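Local coordinates for protein deoxyribodipyrimidine photo-lyase (Oryza sativa Japonica Group, PDB 3UMV) that repairs ultraviolet-damaged DNA, using light and a bound FAD to split cyclobutane pyrimidine dimers back into two pyrimidines, at residues 371-376 against 404-409; 383-388 against 422-427; 433-438 against 442-447; 465-468 against 472-475. All coordinates share one frame; numbering follows the deposited sequence.

Contact 1: 371-376 against 404-409. With EDO (1,2-ethanediol), chain F.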
# COMPACT_ATOMS: atom_id res chain seq x y z
N ALA A 371 -1.96 -20.41 -14.45
CA ALA A 371 -0.59 -20.58 -14.94
C ALA A 371 -0.48 -21.68 -16.00
O ALA A 371 0.38 -22.56 -15.91
CB ALA A 371 0.38 -20.83 -13.77
N LYS A 372 -1.35 -21.60 -17.01
CA LYS A 372 -1.40 -22.59 -18.08
C LYS A 372 -0.91 -22.07 -19.44
O LYS A 372 -1.50 -22.38 -20.47
CB LYS A 372 -2.82 -23.15 -18.22
CG LYS A 372 -3.42 -23.71 -16.92
CD LYS A 372 -2.68 -24.94 -16.43
CE LYS A 372 -3.40 -25.56 -15.22
NZ LYS A 372 -2.70 -26.75 -14.67
N THR A 373 0.18 -21.31 -19.44
CA THR A 373 0.74 -20.83 -20.69
C THR A 373 1.91 -21.69 -21.18
O THR A 373 2.42 -22.55 -20.45
CB THR A 373 1.22 -19.38 -20.58
OG1 THR A 373 2.48 -19.34 -19.89
CG2 THR A 373 0.18 -18.53 -19.84
N HIS A 374 2.33 -21.42 -22.41
CA HIS A 374 3.50 -22.06 -23.01
C HIS A 374 4.81 -21.60 -22.37
O HIS A 374 5.86 -22.18 -22.63
CB HIS A 374 3.56 -21.72 -24.50
CG HIS A 374 3.87 -20.28 -24.77
ND1 HIS A 374 2.92 -19.29 -24.66
CD2 HIS A 374 5.03 -19.66 -25.10
CE1 HIS A 374 3.48 -18.12 -24.94
NE2 HIS A 374 4.75 -18.32 -25.21
N ASP A 375 4.74 -20.56 -21.56
CA ASP A 375 5.95 -19.91 -21.01
C ASP A 375 6.20 -20.33 -19.56
O ASP A 375 5.49 -19.89 -18.66
CB ASP A 375 5.77 -18.39 -21.12
CG ASP A 375 6.97 -17.59 -20.60
OD1 ASP A 375 7.09 -16.39 -20.94
OD2 ASP A 375 7.81 -18.16 -19.88
N PRO A 376 7.21 -21.19 -19.32
CA PRO A 376 7.39 -21.69 -17.95
C PRO A 376 7.90 -20.62 -16.99
O PRO A 376 7.64 -20.73 -15.80
CB PRO A 376 8.44 -22.79 -18.12
CG PRO A 376 9.18 -22.41 -19.34
CD PRO A 376 8.18 -21.78 -20.26
N LEU A 404 -0.14 -8.25 -21.49
CA LEU A 404 -0.35 -7.39 -22.66
C LEU A 404 -0.13 -8.15 -23.97
O LEU A 404 -0.91 -8.04 -24.94
CB LEU A 404 0.59 -6.19 -22.61
CG LEU A 404 0.61 -5.31 -23.86
CD1 LEU A 404 -0.77 -4.71 -24.12
CD2 LEU A 404 1.66 -4.21 -23.72
N GLU A 405 0.92 -8.96 -23.99
CA GLU A 405 1.28 -9.67 -25.21
C GLU A 405 0.31 -10.80 -25.58
O GLU A 405 0.22 -11.18 -26.73
CB GLU A 405 2.68 -10.25 -25.06
CG GLU A 405 3.34 -10.65 -26.36
CD GLU A 405 4.79 -11.05 -26.16
OE1 GLU A 405 5.47 -11.27 -27.17
OE2 GLU A 405 5.25 -11.11 -25.01
N TRP A 406 -0.39 -11.33 -24.59
CA TRP A 406 -1.22 -12.51 -24.80
C TRP A 406 -2.70 -12.24 -24.56
O TRP A 406 -3.46 -13.15 -24.27
CB TRP A 406 -0.78 -13.65 -23.88
CG TRP A 406 0.65 -14.05 -24.05
CD1 TRP A 406 1.41 -13.93 -25.17
CD2 TRP A 406 1.49 -14.62 -23.04
NE1 TRP A 406 2.69 -14.40 -24.93
CE2 TRP A 406 2.75 -14.82 -23.62
CE3 TRP A 406 1.29 -14.96 -21.70
CZ2 TRP A 406 3.82 -15.37 -22.90
CZ3 TRP A 406 2.36 -15.52 -20.99
CH2 TRP A 406 3.60 -15.70 -21.60
N THR A 407 -3.12 -10.98 -24.66
CA THR A 407 -4.55 -10.71 -24.58
C THR A 407 -5.00 -9.84 -25.73
O THR A 407 -4.18 -9.27 -26.45
CB THR A 407 -4.97 -10.11 -23.22
OG1 THR A 407 -4.26 -8.89 -22.98
CG2 THR A 407 -4.68 -11.10 -22.09
N SER A 408 -6.31 -9.75 -25.92
CA SER A 408 -6.87 -9.11 -27.11
C SER A 408 -6.56 -7.61 -27.25
O SER A 408 -6.47 -7.09 -28.36
CB SER A 408 -8.38 -9.36 -27.20
OG SER A 408 -9.06 -8.80 -26.09
N GLY A 409 -6.39 -6.92 -26.12
CA GLY A 409 -6.02 -5.52 -26.15
C GLY A 409 -5.57 -5.05 -24.78
O GLY A 409 -5.74 -5.77 -23.79
C1 EDO F . 5.11 -9.65 -30.23
O1 EDO F . 4.24 -10.47 -29.54
C2 EDO F . 5.34 -8.38 -29.77
O2 EDO F . 6.25 -7.59 -30.41

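Contact 2: 383-388 against 422-427. With FAD (flavin-adenine dinucleotide), chain I; URE (urea), chain J.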
# COMPACT_ATOMS: atom_id res chain seq x y z
N LEU A 383 2.67 -18.48 -10.30
CA LEU A 383 2.56 -19.38 -9.16
C LEU A 383 3.21 -18.82 -7.90
O LEU A 383 2.76 -19.11 -6.79
CB LEU A 383 3.18 -20.75 -9.49
CG LEU A 383 2.38 -21.53 -10.54
CD1 LEU A 383 3.19 -22.69 -11.09
CD2 LEU A 383 1.04 -22.01 -9.99
N GLU A 384 4.27 -18.03 -8.07
CA GLU A 384 4.91 -17.42 -6.91
C GLU A 384 3.89 -16.51 -6.25
O GLU A 384 3.69 -16.58 -5.04
CB GLU A 384 6.18 -16.65 -7.29
CG GLU A 384 6.96 -16.14 -6.06
CD GLU A 384 8.21 -15.35 -6.41
OE1 GLU A 384 9.17 -15.39 -5.62
OE2 GLU A 384 8.25 -14.67 -7.46
N MET A 385 3.21 -15.68 -7.04
CA MET A 385 2.16 -14.82 -6.52
C MET A 385 1.02 -15.64 -5.88
O MET A 385 0.59 -15.35 -4.76
CB MET A 385 1.62 -13.91 -7.63
CG MET A 385 0.58 -12.93 -7.15
SD MET A 385 -0.06 -11.87 -8.48
CE MET A 385 -0.59 -13.10 -9.67
N VAL A 386 0.55 -16.67 -6.57
CA VAL A 386 -0.57 -17.45 -6.08
C VAL A 386 -0.26 -18.13 -4.75
O VAL A 386 -1.05 -18.05 -3.82
CB VAL A 386 -1.03 -18.53 -7.10
CG1 VAL A 386 -2.01 -19.51 -6.47
CG2 VAL A 386 -1.64 -17.87 -8.34
N HIS A 387 0.88 -18.80 -4.65
CA HIS A 387 1.17 -19.63 -3.47
C HIS A 387 1.98 -18.93 -2.37
O HIS A 387 1.81 -19.22 -1.19
CB HIS A 387 1.83 -20.94 -3.88
CG HIS A 387 0.96 -21.78 -4.75
ND1 HIS A 387 -0.10 -22.51 -4.26
CD2 HIS A 387 0.97 -21.98 -6.09
CE1 HIS A 387 -0.70 -23.14 -5.26
NE2 HIS A 387 -0.06 -22.84 -6.38
N HIS A 388 2.86 -18.03 -2.76
CA HIS A 388 3.69 -17.30 -1.80
C HIS A 388 3.04 -15.96 -1.40
O HIS A 388 3.22 -15.50 -0.29
CB HIS A 388 5.09 -17.08 -2.39
CG HIS A 388 6.08 -16.47 -1.44
ND1 HIS A 388 6.66 -15.24 -1.66
CD2 HIS A 388 6.61 -16.94 -0.28
CE1 HIS A 388 7.50 -14.97 -0.68
NE2 HIS A 388 7.49 -15.98 0.17
N ASP A 422 -4.47 -7.83 -7.29
CA ASP A 422 -5.30 -7.55 -6.12
C ASP A 422 -5.83 -8.81 -5.44
O ASP A 422 -6.03 -8.83 -4.23
CB ASP A 422 -6.44 -6.62 -6.53
CG ASP A 422 -5.98 -5.19 -6.78
OD1 ASP A 422 -4.75 -4.90 -6.75
OD2 ASP A 422 -6.85 -4.32 -6.97
N LYS A 423 -6.05 -9.88 -6.21
CA LYS A 423 -6.53 -11.12 -5.62
C LYS A 423 -5.46 -11.82 -4.76
O LYS A 423 -5.76 -12.28 -3.67
CB LYS A 423 -7.03 -12.07 -6.71
CG LYS A 423 -7.45 -13.43 -6.21
CD LYS A 423 -8.21 -14.17 -7.30
CE LYS A 423 -8.89 -15.40 -6.73
NZ LYS A 423 -9.70 -16.13 -7.77
N TYR A 424 -4.24 -11.90 -5.28
CA TYR A 424 -3.21 -12.75 -4.71
C TYR A 424 -2.11 -12.06 -3.91
O TYR A 424 -1.53 -12.67 -2.99
CB TYR A 424 -2.57 -13.58 -5.84
CG TYR A 424 -3.52 -14.63 -6.39
CD1 TYR A 424 -4.10 -14.52 -7.65
CD2 TYR A 424 -3.86 -15.73 -5.62
CE1 TYR A 424 -4.96 -15.50 -8.14
CE2 TYR A 424 -4.72 -16.71 -6.10
CZ TYR A 424 -5.27 -16.58 -7.35
OH TYR A 424 -6.13 -17.55 -7.81
N GLU A 425 -1.76 -10.83 -4.26
CA GLU A 425 -0.65 -10.17 -3.58
C GLU A 425 -1.03 -9.70 -2.17
O GLU A 425 -2.10 -9.14 -1.94
CB GLU A 425 -0.10 -8.99 -4.39
CG GLU A 425 0.40 -9.33 -5.77
CD GLU A 425 1.82 -9.90 -5.79
OE1 GLU A 425 2.43 -9.91 -6.87
OE2 GLU A 425 2.33 -10.32 -4.73
N ILE A 426 -0.13 -9.93 -1.22
CA ILE A 426 -0.34 -9.45 0.13
C ILE A 426 -0.23 -7.93 0.20
O ILE A 426 -0.82 -7.30 1.07
CB ILE A 426 0.63 -10.13 1.12
CG1 ILE A 426 0.24 -9.80 2.56
CG2 ILE A 426 2.09 -9.77 0.80
CD1 ILE A 426 -1.18 -10.18 2.88
N ASP A 427 0.47 -7.35 -0.77
CA ASP A 427 0.71 -5.91 -0.83
C ASP A 427 -0.17 -5.20 -1.87
O ASP A 427 0.04 -4.02 -2.19
CB ASP A 427 2.22 -5.62 -1.04
CG ASP A 427 2.78 -6.25 -2.32
OD1 ASP A 427 2.01 -6.57 -3.24
OD2 ASP A 427 4.02 -6.42 -2.41
PA FAD I . 12.01 -3.69 -2.25
O1A FAD I . 12.83 -3.82 -3.50
O2A FAD I . 12.74 -4.08 -0.99
O5B FAD I . 11.45 -2.20 -2.16
C5B FAD I . 11.24 -1.54 -0.93
C4B FAD I . 9.99 -0.67 -1.01
O4B FAD I . 10.08 0.29 -2.05
C3B FAD I . 8.76 -1.48 -1.35
O3B FAD I . 8.20 -2.09 -0.21
C2B FAD I . 7.85 -0.42 -1.90
O2B FAD I . 7.33 0.35 -0.84
C1B FAD I . 8.82 0.45 -2.66
N9A FAD I . 8.88 0.06 -4.08
C8A FAD I . 9.76 -0.80 -4.68
N7A FAD I . 9.46 -0.85 -5.99
C5A FAD I . 8.39 -0.04 -6.24
C6A FAD I . 7.66 0.30 -7.38
N6A FAD I . 8.01 -0.12 -8.60
N1A FAD I . 6.60 1.17 -7.28
C2A FAD I . 6.27 1.72 -6.07
N3A FAD I . 6.99 1.39 -4.94
C4A FAD I . 8.03 0.53 -5.03
N1 FAD I . 3.92 -2.75 -5.04
C2 FAD I . 3.06 -2.82 -3.98
O2 FAD I . 3.42 -2.32 -2.92
N3 FAD I . 1.82 -3.41 -4.13
C4 FAD I . 1.44 -3.96 -5.34
O4 FAD I . 0.33 -4.50 -5.46
C4X FAD I . 2.32 -3.88 -6.41
N5 FAD I . 2.01 -4.41 -7.64
C5X FAD I . 2.89 -4.30 -8.70
C6 FAD I . 2.54 -4.82 -9.95
C7 FAD I . 3.44 -4.71 -11.02
C7M FAD I . 3.04 -5.27 -12.36
C8 FAD I . 4.67 -4.09 -10.82
C8M FAD I . 5.67 -3.95 -11.93
C9 FAD I . 5.00 -3.59 -9.58
C9A FAD I . 4.12 -3.69 -8.52
N10 FAD I . 4.46 -3.19 -7.28
C10 FAD I . 3.55 -3.28 -6.25
C1' FAD I . 5.80 -2.51 -7.02
C2' FAD I . 6.92 -3.48 -6.54
O2' FAD I . 7.05 -4.67 -7.33
C3' FAD I . 6.79 -3.91 -5.07
O3' FAD I . 6.62 -2.77 -4.27
C4' FAD I . 8.01 -4.68 -4.55
O4' FAD I . 8.21 -5.84 -5.34
C5' FAD I . 7.77 -5.03 -3.09
O5' FAD I . 8.68 -5.95 -2.54
P FAD I . 9.75 -5.45 -1.45
O1P FAD I . 9.07 -4.68 -0.34
O2P FAD I . 10.53 -6.63 -0.94
O3P FAD I . 10.64 -4.55 -2.45
C URE J . 10.07 -12.38 -3.24
O URE J . 9.24 -12.88 -4.00
N1 URE J . 11.34 -12.70 -3.34
N2 URE J . 9.67 -11.66 -2.23

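Contact 3: 433-438 against 442-447. With FAD (flavin-adenine dinucleotide), chain I; EDO (1,2-ethanediol), chain D.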
# COMPACT_ATOMS: atom_id res chain seq x y z
N GLY A 433 0.26 -0.95 -6.80
CA GLY A 433 -0.21 -2.04 -7.64
C GLY A 433 -0.82 -1.55 -8.94
O GLY A 433 -0.50 -2.06 -10.02
N TYR A 434 -1.70 -0.56 -8.83
CA TYR A 434 -2.27 0.05 -10.01
C TYR A 434 -1.17 0.64 -10.86
O TYR A 434 -1.12 0.44 -12.08
CB TYR A 434 -3.27 1.14 -9.63
CG TYR A 434 -4.48 0.60 -8.91
CD1 TYR A 434 -4.68 0.83 -7.57
CD2 TYR A 434 -5.43 -0.16 -9.59
CE1 TYR A 434 -5.78 0.34 -6.90
CE2 TYR A 434 -6.55 -0.65 -8.94
CZ TYR A 434 -6.72 -0.39 -7.60
OH TYR A 434 -7.84 -0.89 -6.97
N VAL A 435 -0.25 1.35 -10.21
CA VAL A 435 0.83 2.00 -10.94
C VAL A 435 1.81 1.00 -11.57
O VAL A 435 2.27 1.22 -12.68
CB VAL A 435 1.53 3.12 -10.11
CG1 VAL A 435 2.81 3.64 -10.80
CG2 VAL A 435 0.54 4.27 -9.94
N GLY A 436 2.11 -0.09 -10.87
CA GLY A 436 2.96 -1.15 -11.43
C GLY A 436 2.37 -1.75 -12.70
O GLY A 436 3.06 -1.93 -13.70
N CYS A 437 1.08 -2.06 -12.66
CA CYS A 437 0.38 -2.60 -13.83
C CYS A 437 0.37 -1.58 -14.96
O CYS A 437 0.61 -1.93 -16.13
CB CYS A 437 -1.04 -3.03 -13.46
SG CYS A 437 -1.08 -4.46 -12.35
N MET A 438 0.11 -0.31 -14.61
CA MET A 438 0.13 0.76 -15.60
C MET A 438 1.53 0.99 -16.17
O MET A 438 1.67 1.31 -17.34
CB MET A 438 -0.44 2.05 -15.02
CG MET A 438 -1.91 2.00 -14.71
SD MET A 438 -2.96 2.23 -16.17
CE MET A 438 -2.83 4.02 -16.39
N CYS A 442 1.01 0.09 -19.95
CA CYS A 442 0.68 1.39 -20.56
C CYS A 442 1.85 2.38 -20.51
O CYS A 442 1.67 3.56 -20.80
CB CYS A 442 -0.53 2.03 -19.87
SG CYS A 442 -1.96 1.01 -19.94
N GLY A 443 3.03 1.89 -20.15
CA GLY A 443 4.24 2.69 -20.11
C GLY A 443 4.21 3.87 -19.15
O GLY A 443 4.95 4.83 -19.33
N LEU A 444 3.34 3.82 -18.14
CA LEU A 444 3.23 4.91 -17.18
C LEU A 444 4.58 5.11 -16.50
O LEU A 444 5.22 4.14 -16.10
CB LEU A 444 2.15 4.59 -16.14
CG LEU A 444 1.91 5.66 -15.06
CD1 LEU A 444 1.48 6.97 -15.70
CD2 LEU A 444 0.89 5.22 -14.01
N HIS A 445 5.01 6.37 -16.40
CA HIS A 445 6.28 6.74 -15.74
C HIS A 445 7.51 6.21 -16.47
O HIS A 445 8.62 6.28 -15.95
CB HIS A 445 6.33 6.28 -14.29
CG HIS A 445 5.18 6.74 -13.45
ND1 HIS A 445 4.62 7.99 -13.54
CD2 HIS A 445 4.50 6.09 -12.46
CE1 HIS A 445 3.64 8.10 -12.66
NE2 HIS A 445 3.55 6.96 -12.00
N ASP A 446 7.31 5.63 -17.66
CA ASP A 446 8.40 5.14 -18.50
C ASP A 446 8.56 5.99 -19.74
O ASP A 446 7.67 6.78 -20.10
CB ASP A 446 8.07 3.71 -18.94
CG ASP A 446 9.31 2.90 -19.31
OD1 ASP A 446 9.14 1.69 -19.55
OD2 ASP A 446 10.43 3.46 -19.35
N GLN A 447 9.69 5.81 -20.44
CA GLN A 447 9.88 6.36 -21.78
C GLN A 447 9.34 5.38 -22.83
O GLN A 447 9.02 4.24 -22.52
CB GLN A 447 11.36 6.59 -22.05
CG GLN A 447 12.17 5.32 -21.98
CD GLN A 447 13.57 5.52 -22.56
OE1 GLN A 447 14.51 5.82 -21.83
NE2 GLN A 447 13.70 5.38 -23.86
PA FAD I . 12.01 -3.69 -2.25
O1A FAD I . 12.83 -3.82 -3.50
O2A FAD I . 12.74 -4.08 -0.99
O5B FAD I . 11.45 -2.20 -2.16
C5B FAD I . 11.24 -1.54 -0.93
C4B FAD I . 9.99 -0.67 -1.01
O4B FAD I . 10.08 0.29 -2.05
C3B FAD I . 8.76 -1.48 -1.35
O3B FAD I . 8.20 -2.09 -0.21
C2B FAD I . 7.85 -0.42 -1.90
O2B FAD I . 7.33 0.35 -0.84
C1B FAD I . 8.82 0.45 -2.66
N9A FAD I . 8.88 0.06 -4.08
C8A FAD I . 9.76 -0.80 -4.68
N7A FAD I . 9.46 -0.85 -5.99
C5A FAD I . 8.39 -0.04 -6.24
C6A FAD I . 7.66 0.30 -7.38
N6A FAD I . 8.01 -0.12 -8.60
N1A FAD I . 6.60 1.17 -7.28
C2A FAD I . 6.27 1.72 -6.07
N3A FAD I . 6.99 1.39 -4.94
C4A FAD I . 8.03 0.53 -5.03
N1 FAD I . 3.92 -2.75 -5.04
C2 FAD I . 3.06 -2.82 -3.98
O2 FAD I . 3.42 -2.32 -2.92
N3 FAD I . 1.82 -3.41 -4.13
C4 FAD I . 1.44 -3.96 -5.34
O4 FAD I . 0.33 -4.50 -5.46
C4X FAD I . 2.32 -3.88 -6.41
N5 FAD I . 2.01 -4.41 -7.64
C5X FAD I . 2.89 -4.30 -8.70
C6 FAD I . 2.54 -4.82 -9.95
C7 FAD I . 3.44 -4.71 -11.02
C7M FAD I . 3.04 -5.27 -12.36
C8 FAD I . 4.67 -4.09 -10.82
C8M FAD I . 5.67 -3.95 -11.93
C9 FAD I . 5.00 -3.59 -9.58
C9A FAD I . 4.12 -3.69 -8.52
N10 FAD I . 4.46 -3.19 -7.28
C10 FAD I . 3.55 -3.28 -6.25
C1' FAD I . 5.80 -2.51 -7.02
C2' FAD I . 6.92 -3.48 -6.54
O2' FAD I . 7.05 -4.67 -7.33
C3' FAD I . 6.79 -3.91 -5.07
O3' FAD I . 6.62 -2.77 -4.27
C4' FAD I . 8.01 -4.68 -4.55
O4' FAD I . 8.21 -5.84 -5.34
C5' FAD I . 7.77 -5.03 -3.09
O5' FAD I . 8.68 -5.95 -2.54
P FAD I . 9.75 -5.45 -1.45
O1P FAD I . 9.07 -4.68 -0.34
O2P FAD I . 10.53 -6.63 -0.94
O3P FAD I . 10.64 -4.55 -2.45
C1 EDO D . 11.48 8.00 -18.57
O1 EDO D . 12.78 7.60 -18.77
C2 EDO D . 10.83 7.74 -17.39
O2 EDO D . 11.30 6.81 -16.49

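Contact 4: 465-468 against 472-475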
# COMPACT_ATOMS: atom_id res chain seq x y z
N GLY A 465 15.62 -12.26 -22.81
CA GLY A 465 16.19 -11.15 -22.07
C GLY A 465 16.42 -11.50 -20.62
O GLY A 465 17.39 -11.06 -20.00
N CYS A 466 15.50 -12.29 -20.06
CA CYS A 466 15.64 -12.74 -18.69
C CYS A 466 16.78 -13.74 -18.55
O CYS A 466 17.53 -13.69 -17.57
CB CYS A 466 14.34 -13.36 -18.18
SG CYS A 466 13.01 -12.14 -18.01
N LYS A 467 16.91 -14.65 -19.52
CA LYS A 467 17.94 -15.68 -19.46
C LYS A 467 19.34 -15.08 -19.38
O LYS A 467 20.22 -15.63 -18.71
CB LYS A 467 17.85 -16.63 -20.66
CG LYS A 467 17.33 -18.02 -20.33
CD LYS A 467 17.74 -19.03 -21.39
CE LYS A 467 17.28 -20.44 -21.03
NZ LYS A 467 17.86 -20.93 -19.74
N ARG A 468 19.54 -13.96 -20.06
CA ARG A 468 20.83 -13.29 -20.05
C ARG A 468 21.16 -12.74 -18.66
O ARG A 468 22.33 -12.72 -18.26
CB ARG A 468 20.86 -12.15 -21.07
CG ARG A 468 20.78 -12.61 -22.51
CD ARG A 468 21.01 -11.44 -23.46
NE ARG A 468 20.11 -10.32 -23.19
CZ ARG A 468 19.00 -10.06 -23.88
NH1 ARG A 468 18.66 -10.85 -24.89
NH2 ARG A 468 18.24 -9.02 -23.55
N VAL A 472 17.21 -18.44 -15.01
CA VAL A 472 15.77 -18.68 -15.17
C VAL A 472 15.32 -20.06 -14.67
O VAL A 472 14.27 -20.19 -14.05
CB VAL A 472 15.34 -18.53 -16.65
CG1 VAL A 472 13.89 -18.98 -16.84
CG2 VAL A 472 15.51 -17.09 -17.10
N ASP A 473 16.13 -21.09 -14.93
CA ASP A 473 15.76 -22.44 -14.52
C ASP A 473 15.76 -22.59 -13.00
O ASP A 473 14.94 -23.32 -12.44
CB ASP A 473 16.68 -23.48 -15.17
CG ASP A 473 16.52 -23.53 -16.68
OD1 ASP A 473 15.48 -23.04 -17.19
OD2 ASP A 473 17.43 -24.05 -17.35
N ALA A 474 16.68 -21.88 -12.34
CA ALA A 474 16.73 -21.89 -10.89
C ALA A 474 15.48 -21.25 -10.29
O ALA A 474 14.91 -21.75 -9.33
CB ALA A 474 18.01 -21.20 -10.39
N TYR A 475 15.02 -20.14 -10.88
CA TYR A 475 13.80 -19.50 -10.41
C TYR A 475 12.61 -20.42 -10.60
O TYR A 475 11.78 -20.58 -9.72
CB TYR A 475 13.56 -18.19 -11.15
CG TYR A 475 12.27 -17.50 -10.78
CD1 TYR A 475 11.21 -17.43 -11.67
CD2 TYR A 475 12.11 -16.89 -9.54
CE1 TYR A 475 10.04 -16.79 -11.35
CE2 TYR A 475 10.94 -16.24 -9.20
CZ TYR A 475 9.90 -16.20 -10.11
OH TYR A 475 8.73 -15.56 -9.83

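Contact 1: 371-376 against 404-409
T373 and W406 bring the two backbones closest, yet their CA atoms stay 9.5 Å apart, so an indole bridges a loop and a helix end. Segment 371-376 links helix 365-369 to helix 376-388; A371, at positive phi, is the C-prime residue of the Schellman motif closing the first, and D375 is the N-cap of the second. W406 is the first residue past helix 393-405. Its CG stands anti to its own carbonyl carbon (chi1 -58°), sending the six-membered ring into the loop. H374 turns an edge to one face of that ring in an offset edge-to-face pair, planes at 64°, with H374 CE1 3.4 Å from W406 CZ2. D375 crosses the far end of the indole, its CB 3.5 Å from W406 CH2, while T373 CG2 lies 3.9 Å from W406 CZ3. An ST turn shapes this loop: D375 N donates to T373 OG1 at 3.1 Å. The polar ends are held from outside, H374 ND1 by Y363 OH and D375 OD1 by Y398 OH, and D375 OD2 caps W378 N. With a leucine in place of this tryptophan, the H374 edge would probably lose the aromatic face it meets and the loop its bridge to the helix end. W378 packs edge-to-face on W406; both, with W399, are predicted to carry electrons as tryptophanyl radicals, an arrangement consistent with the photolyase tryptophan electron-transfer chain.

Contact 2: 383-388 against 422-427
M385 reaches Y424 and E425 because its CG stands anti to the backbone N (chi1 -177°), while Y424 CG, anti to its own carbonyl carbon (chi1 -70°), lays the phenol ring alongside V386. V386 CG2 sits almost squarely over one face of the ring, 3.9 Å from its centroid and 6° off the normal, a CH-pi contact. K423 CG packs on the opposite face, so the ring is sandwiched between aliphatic groups. V386 CG1 adds a contact to Y424 CE2 at 3.9 Å. M385 crosses both partners at about a right angle: its CG is 3.5 Å from Y424 CB and 3.5 Å from E425 CD, and its extended chain carries SD to 3.6 Å from E425 OE1, the bend at chi3 turning only CE. The methionine thus packs against the carboxylate as well as the tyrosine. The Y424 hydroxyl is hydrogen-bonded to E369 OE1, which also forms a salt bridge with K423 NZ. A serine in place of Y424 would probably open a gap beneath V386 CG2 and leave E369 without its phenol partner. Two residues beyond E425, D427 O accepts from FAD N3 at 2.7 Å, linking this helix end to the flavin, and the D427 carboxylate is held by R396 and S285. The contact joins helix 376-388 to the C-terminal end of helix 410-424; R88 of helix 87-106 bonds to the carbonyls of both V386 and Y424, and helix 472-489 packs on the first helix through L383, E384 and H387.

Contact 3: 433-438 against 442-447
L444 CD2 rests on both M438 CB, at 3.6 Å, and V435 CG1, at 4.1 Å, forming the apolar centre where helix 431-442 ends and the chain folds back over its last turns in a type II beta turn from G443 to D446. L444 CG, anti to its backbone N (chi1 -179°), directs the branched end at the helix and crosses V435 at about a right angle. On the other flank of the centre M438, bent at chi2, brings its SD to 4.1 Å from C442 SG. V435 CG1 also meets the edge of the H445 imidazole near the ring plane, 3.4 Å from H445 CD2, while L444 CG covers one face of that ring. The neighbouring helix 310-333 completes this packing, with F330 on V435 and L444 and L326 on H445. H445 ND1 is hydrogen-bonded to Y183 O, whereas the buried H445 NE2 has no partner in the model. FAD lies along helix 431-442, close to the backbone of two glycines: G433 CA is 3.2 Å from FAD N5, and G436 CA is close to the dimethylbenzene part of the flavin. With no side chain at either position, the flavin lies directly against the helix backbone. G443, the first residue beyond the helix, has positive phi and starts the turn. At the polar edge M438 O accepts from C442 N at 3.0 Å and from L444 N at 3.1 Å, the latter bond straighter at 166°; the two donors come from opposite faces of the carbonyl plane.

Contact 4: 465-468 against 472-475
V472 CG2 touches the preceding helix at K467 CA (3.7 Å) and at C466 CB (4.1 Å), the apolar part of a corner between two consecutive helices, 463-469 and 472-489, joined by a short connection. The V472 branch that does this stands anti to its own carbonyl carbon, beside its backbone N, and rests against the backbone between C466 and K467. K467 crosses V472 at about a right angle, its CG 3.8 Å from V472 CG2, so the aliphatic start of the lysine chain packs against this methyl. Further out, the lysine chain runs on toward the start of the second helix and bends at chi4 to bring its amine near D473. In the next shell L377 of helix 376-388 packs on both C466 and V472, and F394 and Y398 of helix 393-405 also lie against C466. The second helix is fastened at its start by D471, whose OD1 accepts from A474 N, while Y475 packs on L377 and A380. This is local packing between successive helices of the C-terminal part, with K467 and D473 at its solvent-exposed side. The charged pair makes only a long salt bridge, K467 NZ lying 4.0 Å from D473 OD2.

Along the chain contacts 1 and 2 interleave, their segments alternating through helices 376-388, 393-405 and 410-424; contact 3 on helix 431-442 and contact 4 at the C-terminal helices follow in series. All four lie in the helical part of the enzyme, with centres about 18 to 23 Å apart. Contact 1 touches contact 2 where A371 CB packs on L383 CG, and contact 2 touches contact 3 through D422 and Y434. Contacts 2 and 3 both reach FAD. Contact 4 meets contact 2 by a probable hydrogen bond, E384 OE2 to Y475 OH. Helix 376-388 thus joins contact 1 to the C-terminal helices and packs on helix 410-424, beyond which D427 meets the flavin.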